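PDB 2RET: EpsJ from Vibrio vulnificus, which is a pseudopilin of the type 2 secretion system that forms a binary complex with EpsI and probably takes part in building the pseudopilus. Local coordinates for residues G89-W101 / G113-L125. Sequence-based numbering, arbitrary orientation.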
loop_
_atom_site.group_PDB
_atom_site.type_symbol
_atom_site.label_atom_id
_atom_site.label_comp_id
_atom_site.label_asym_id
_atom_site.label_seq_id
_atom_site.Cartn_x
_atom_site.Cartn_y
_atom_site.Cartn_z
ATOM N N GLY B 89 26.275 -0.618 -5.604
ATOM C CA GLY B 89 27.347 -0.244 -4.697
ATOM C C GLY B 89 28.124 0.979 -5.131
ATOM O O GLY B 89 27.951 1.475 -6.208
ATOM N N TYR B 90 28.960 1.496 -4.242
ATOM C CA TYR B 90 29.789 2.668 -4.553
ATOM C C TYR B 90 31.218 2.334 -4.118
ATOM O O TYR B 90 31.433 1.600 -3.146
ATOM C CB TYR B 90 29.271 3.936 -3.830
ATOM C CG TYR B 90 27.990 4.502 -4.402
ATOM C CD1 TYR B 90 26.754 3.910 -4.162
ATOM C CD2 TYR B 90 28.019 5.614 -5.232
ATOM C CE1 TYR B 90 25.595 4.435 -4.731
ATOM C CE2 TYR B 90 26.885 6.119 -5.779
ATOM C CZ TYR B 90 25.679 5.537 -5.527
ATOM O OH TYR B 90 24.574 6.104 -6.095
ATOM N N ARG B 91 32.171 2.843 -4.863
ATOM C CA ARG B 91 33.579 2.660 -4.536
ATOM C C ARG B 91 34.383 3.795 -5.122
ATOM O O ARG B 91 33.875 4.542 -5.980
ATOM C CB ARG B 91 34.065 1.344 -5.129
ATOM C CG ARG B 91 33.959 1.323 -6.610
ATOM C CD ARG B 91 34.551 0.124 -7.195
ATOM N NE ARG B 91 34.734 0.300 -8.629
ATOM C CZ ARG B 91 34.630 -0.684 -9.520
ATOM N NH1 ARG B 91 34.340 -1.924 -9.136
ATOM N NH2 ARG B 91 34.811 -0.434 -10.806
ATOM N N ILE B 92 35.635 3.917 -4.692
ATOM C CA ILE B 92 36.576 4.853 -5.300
ATOM C C ILE B 92 37.583 4.070 -6.143
ATOM O O ILE B 92 38.168 3.093 -5.682
ATOM C CB ILE B 92 37.342 5.729 -4.251
ATOM C CG1 ILE B 92 36.366 6.470 -3.317
ATOM C CG2 ILE B 92 38.340 6.729 -4.947
ATOM C CD1 ILE B 92 35.577 7.568 -3.971
ATOM N N LYS B 93 37.767 4.505 -7.381
ATOM C CA LYS B 93 38.843 4.015 -8.227
ATOM C C LYS B 93 39.593 5.180 -8.816
ATOM O O LYS B 93 39.033 5.938 -9.591
ATOM C CB LYS B 93 38.305 3.145 -9.337
ATOM C CG LYS B 93 38.204 1.712 -8.933
ATOM C CD LYS B 93 39.571 1.075 -8.970
ATOM C CE LYS B 93 39.766 0.212 -7.767
ATOM N NZ LYS B 93 41.174 -0.243 -7.594
ATOM N N ASP B 94 40.852 5.319 -8.407
ATOM C CA ASP B 94 41.731 6.361 -8.867
ATOM C C ASP B 94 41.096 7.735 -8.764
ATOM O O ASP B 94 40.973 8.468 -9.741
ATOM C CB ASP B 94 42.237 6.021 -10.257
ATOM C CG ASP B 94 43.257 4.863 -10.231
ATOM O OD1 ASP B 94 44.312 4.978 -9.541
ATOM O OD2 ASP B 94 42.990 3.842 -10.895
ATOM N N GLU B 95 40.684 8.035 -7.528
ATOM C CA GLU B 95 40.018 9.273 -7.159
ATOM C C GLU B 95 38.747 9.558 -7.970
ATOM O O GLU B 95 38.373 10.704 -8.175
ATOM C CB GLU B 95 41.036 10.421 -7.204
ATOM C CG GLU B 95 42.054 10.278 -6.078
ATOM C CD GLU B 95 43.131 11.355 -6.065
ATOM O OE1 GLU B 95 43.345 12.027 -7.116
ATOM O OE2 GLU B 95 43.776 11.505 -4.992
ATOM N N ARG B 96 38.104 8.494 -8.431
ATOM C CA ARG B 96 36.787 8.564 -9.029
ATOM C C ARG B 96 35.777 7.811 -8.151
ATOM O O ARG B 96 35.997 6.647 -7.801
ATOM C CB ARG B 96 36.757 7.873 -10.390
ATOM C CG ARG B 96 37.119 8.692 -11.572
ATOM C CD ARG B 96 36.745 7.886 -12.846
ATOM N NE ARG B 96 37.142 6.468 -12.741
ATOM C CZ ARG B 96 38.328 5.968 -13.117
ATOM N NH1 ARG B 96 39.264 6.737 -13.668
ATOM N NH2 ARG B 96 38.583 4.680 -12.957
ATOM N N LEU B 97 34.668 8.463 -7.831
ATOM C CA LEU B 97 33.515 7.754 -7.322
ATOM C C LEU B 97 32.837 7.034 -8.510
ATOM O O LEU B 97 32.559 7.624 -9.551
ATOM C CB LEU B 97 32.536 8.698 -6.564
ATOM C CG LEU B 97 31.393 7.989 -5.820
ATOM C CD1 LEU B 97 31.936 7.302 -4.577
ATOM C CD2 LEU B 97 30.276 8.973 -5.475
ATOM N N GLU B 98 32.634 5.735 -8.337
ATOM C CA GLU B 98 31.981 4.880 -9.295
ATOM C C GLU B 98 30.804 4.233 -8.625
ATOM O O GLU B 98 30.886 3.917 -7.464
ATOM C CB GLU B 98 32.954 3.791 -9.747
ATOM C CG GLU B 98 34.096 4.392 -10.553
ATOM C CD GLU B 98 34.916 3.379 -11.270
ATOM O OE1 GLU B 98 34.971 2.198 -10.870
ATOM O OE2 GLU B 98 35.522 3.784 -12.265
ATOM N N ARG B 99 29.711 4.071 -9.371
ATOM C CA ARG B 99 28.508 3.378 -8.923
ATOM C C ARG B 99 28.394 2.091 -9.713
ATOM O O ARG B 99 28.588 2.085 -10.921
ATOM C CB ARG B 99 27.266 4.236 -9.153
ATOM C CG ARG B 99 25.930 3.562 -8.677
ATOM C CD ARG B 99 24.952 3.551 -9.799
ATOM N NE ARG B 99 23.609 3.284 -9.355
ATOM C CZ ARG B 99 22.577 3.078 -10.160
ATOM N NH1 ARG B 99 22.710 3.110 -11.468
ATOM N NH2 ARG B 99 21.398 2.824 -9.633
ATOM N N VAL B 100 28.148 0.998 -9.003
ATOM C CA VAL B 100 28.063 -0.311 -9.600
ATOM C C VAL B 100 26.658 -0.824 -9.397
ATOM O O VAL B 100 26.081 -0.621 -8.365
ATOM C CB VAL B 100 29.052 -1.329 -8.995
ATOM C CG1 VAL B 100 29.044 -2.617 -9.848
ATOM C CG2 VAL B 100 30.502 -0.731 -8.854
ATOM N N TRP B 101 26.128 -1.500 -10.395
ATOM C CA TRP B 101 24.704 -1.828 -10.430
ATOM C C TRP B 101 24.534 -3.239 -10.902
ATOM O O TRP B 101 25.151 -3.633 -11.893
ATOM C CB TRP B 101 23.989 -0.903 -11.414
ATOM C CG TRP B 101 22.519 -1.122 -11.487
ATOM C CD1 TRP B 101 21.567 -0.553 -10.701
ATOM C CD2 TRP B 101 21.819 -1.967 -12.414
ATOM N NE1 TRP B 101 20.310 -0.971 -11.089
ATOM C CE2 TRP B 101 20.441 -1.854 -12.127
ATOM C CE3 TRP B 101 22.226 -2.813 -13.445
ATOM C CZ2 TRP B 101 19.461 -2.528 -12.860
ATOM C CZ3 TRP B 101 21.259 -3.485 -14.171
ATOM C CH2 TRP B 101 19.888 -3.334 -13.876
ATOM N N GLY B 113 29.284 -6.164 -12.436
ATOM C CA GLY B 113 28.255 -5.136 -12.366
ATOM C C GLY B 113 28.434 -4.097 -13.453
ATOM O O GLY B 113 29.481 -4.061 -14.111
ATOM N N VAL B 114 27.380 -3.315 -13.679
ATOM C CA VAL B 114 27.414 -2.165 -14.591
ATOM C C VAL B 114 28.013 -0.957 -13.841
ATOM O O VAL B 114 27.447 -0.444 -12.880
ATOM C CB VAL B 114 26.002 -1.863 -15.220
ATOM C CG1 VAL B 114 26.061 -0.712 -16.190
ATOM C CG2 VAL B 114 25.462 -3.103 -15.953
ATOM N N VAL B 115 29.174 -0.522 -14.295
ATOM C CA VAL B 115 29.926 0.557 -13.659
ATOM C C VAL B 115 29.637 1.906 -14.288
ATOM O O VAL B 115 29.736 2.078 -15.485
ATOM C CB VAL B 115 31.459 0.316 -13.729
ATOM C CG1 VAL B 115 32.221 1.394 -12.899
ATOM C CG2 VAL B 115 31.773 -1.083 -13.286
ATOM N N THR B 116 29.265 2.864 -13.443
ATOM C CA THR B 116 29.117 4.231 -13.846
ATOM C C THR B 116 30.153 5.110 -13.149
ATOM O O THR B 116 30.089 5.275 -11.922
ATOM C CB THR B 116 27.726 4.727 -13.495
ATOM O OG1 THR B 116 26.782 3.893 -14.158
ATOM C CG2 THR B 116 27.513 6.196 -13.948
ATOM N N PRO B 117 31.084 5.708 -13.933
ATOM C CA PRO B 117 31.909 6.821 -13.407
ATOM C C PRO B 117 31.054 8.024 -13.058
ATOM O O PRO B 117 30.639 8.763 -13.946
ATOM C CB PRO B 117 32.861 7.173 -14.554
ATOM C CG PRO B 117 32.510 6.293 -15.692
ATOM C CD PRO B 117 31.369 5.402 -15.349
ATOM N N LEU B 118 30.813 8.238 -11.772
ATOM C CA LEU B 118 29.871 9.250 -11.342
ATOM C C LEU B 118 30.512 10.627 -11.044
ATOM O O LEU B 118 29.922 11.700 -11.316
ATOM C CB LEU B 118 29.152 8.715 -10.105
ATOM C CG LEU B 118 27.777 9.272 -9.798
ATOM C CD1 LEU B 118 26.814 9.241 -11.047
ATOM C CD2 LEU B 118 27.208 8.464 -8.668
ATOM N N LEU B 119 31.706 10.605 -10.467
ATOM C CA LEU B 119 32.314 11.838 -9.990
ATOM C C LEU B 119 33.831 11.710 -9.846
ATOM O O LEU B 119 34.331 10.919 -9.070
ATOM C CB LEU B 119 31.651 12.227 -8.653
ATOM C CG LEU B 119 31.756 13.615 -8.060
ATOM C CD1 LEU B 119 31.086 14.639 -8.928
ATOM C CD2 LEU B 119 31.107 13.544 -6.661
ATOM N N SER B 120 34.537 12.536 -10.608
ATOM C CA SER B 120 35.981 12.583 -10.601
ATOM C C SER B 120 36.473 13.415 -9.424
ATOM O O SER B 120 35.717 14.113 -8.776
ATOM C CB SER B 120 36.483 13.182 -11.912
ATOM O OG SER B 120 35.952 14.490 -12.021
ATOM N N ASP B 121 37.739 13.280 -9.119
ATOM C CA ASP B 121 38.357 13.995 -8.003
ATOM C C ASP B 121 37.611 13.849 -6.671
ATOM O O ASP B 121 37.309 14.844 -5.988
ATOM C CB ASP B 121 38.567 15.466 -8.364
ATOM C CG ASP B 121 39.704 15.674 -9.366
ATOM O OD1 ASP B 121 40.502 14.740 -9.647
ATOM O OD2 ASP B 121 39.801 16.803 -9.866
ATOM N N VAL B 122 37.343 12.592 -6.313
ATOM C CA VAL B 122 36.767 12.238 -5.014
ATOM C C VAL B 122 37.845 11.454 -4.301
ATOM O O VAL B 122 38.263 10.435 -4.776
ATOM C CB VAL B 122 35.461 11.423 -5.161
ATOM C CG1 VAL B 122 34.999 10.870 -3.810
ATOM C CG2 VAL B 122 34.366 12.313 -5.748
ATOM N N GLU B 123 38.332 11.949 -3.187
ATOM C CA GLU B 123 39.415 11.280 -2.501
ATOM C C GLU B 123 38.907 10.132 -1.626
ATOM O O GLU B 123 39.524 9.051 -1.562
ATOM C CB GLU B 123 40.193 12.292 -1.654
ATOM C CG GLU B 123 41.020 13.282 -2.506
ATOM C CD GLU B 123 41.475 14.513 -1.744
ATOM O OE1 GLU B 123 41.150 14.646 -0.543
ATOM O OE2 GLU B 123 42.175 15.350 -2.356
ATOM N N GLU B 124 37.770 10.356 -0.976
ATOM C CA GLU B 124 37.308 9.479 0.088
ATOM C C GLU B 124 35.805 9.369 -0.005
ATOM O O GLU B 124 35.130 10.277 -0.511
ATOM C CB GLU B 124 37.730 10.019 1.473
ATOM C CG GLU B 124 37.623 8.979 2.587
ATOM C CD GLU B 124 37.994 9.508 3.968
ATOM O OE1 GLU B 124 38.977 10.294 4.085
ATOM O OE2 GLU B 124 37.305 9.110 4.947
ATOM N N LEU B 125 35.351 8.190 0.416
ATOM C CA LEU B 125 34.004 7.837 0.716
ATOM C C LEU B 125 33.970 7.412 2.186
ATOM O O LEU B 125 34.660 6.510 2.563
ATOM C CB LEU B 125 33.567 6.660 -0.187
ATOM C CG LEU B 125 32.217 5.986 0.126
ATOM C CD1 LEU B 125 31.085 6.977 -0.051
ATOM C CD2 LEU B 125 31.984 4.701 -0.706
HETATM O O HOH W 1 42.558 12.490 -9.556
#
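With CG1 of Val122 anti to the backbone N (chi1 171°) and CG1 of Ile92 beside its own N (chi1 -55°), the two side chains cross at roughly a right angle, and Ile92 CD1 presses on Val122 CG1 at 3.4 Å, closer than two methyl groups normally sit. Val122 CG2 turns instead to Leu97 CB, while Leu125 CB touches Ile92 CG1. Farther along, Leu118 CD2 meets the edge of the Tyr90 ring, 3.7 Å from CE2; Arg99 CG lies over one face of that ring, toward its rim, and Asp31 of helix 10-32 hydrogen-bonds the Tyr90 hydroxyl and forms a salt bridge with Arg99.

On the other side of the sheet, Val115 CG1 lies 3.5 Å from Glu98 OE1. This carboxylate is gripped twice, Arg91 giving NE and NH2 to OE1 and Arg96 giving the same pair of nitrogens to OE2, which probably stabilises its negative charge.

The backbones pair antiparallel from Trp101 with Val114 to Leu97 with Leu119. Leu97 O accepts from both Leu118 N (2.9 Å) and Leu119 N (3.2 Å), a classic beta bulge. Beyond it the chain wraps round the turn between strands 79-93 and 96-102, where Val122 N reaches Glu95 O (2.8 Å) from above the carbonyl plane. A water bridges Glu95 OE1 and Asp121 OD1. Within this chain strand 114-119 is the outermost of the antiparallel meander packed on helix 10-32, as in the pilin-like fold; strand 122-130 passes into the second sheet.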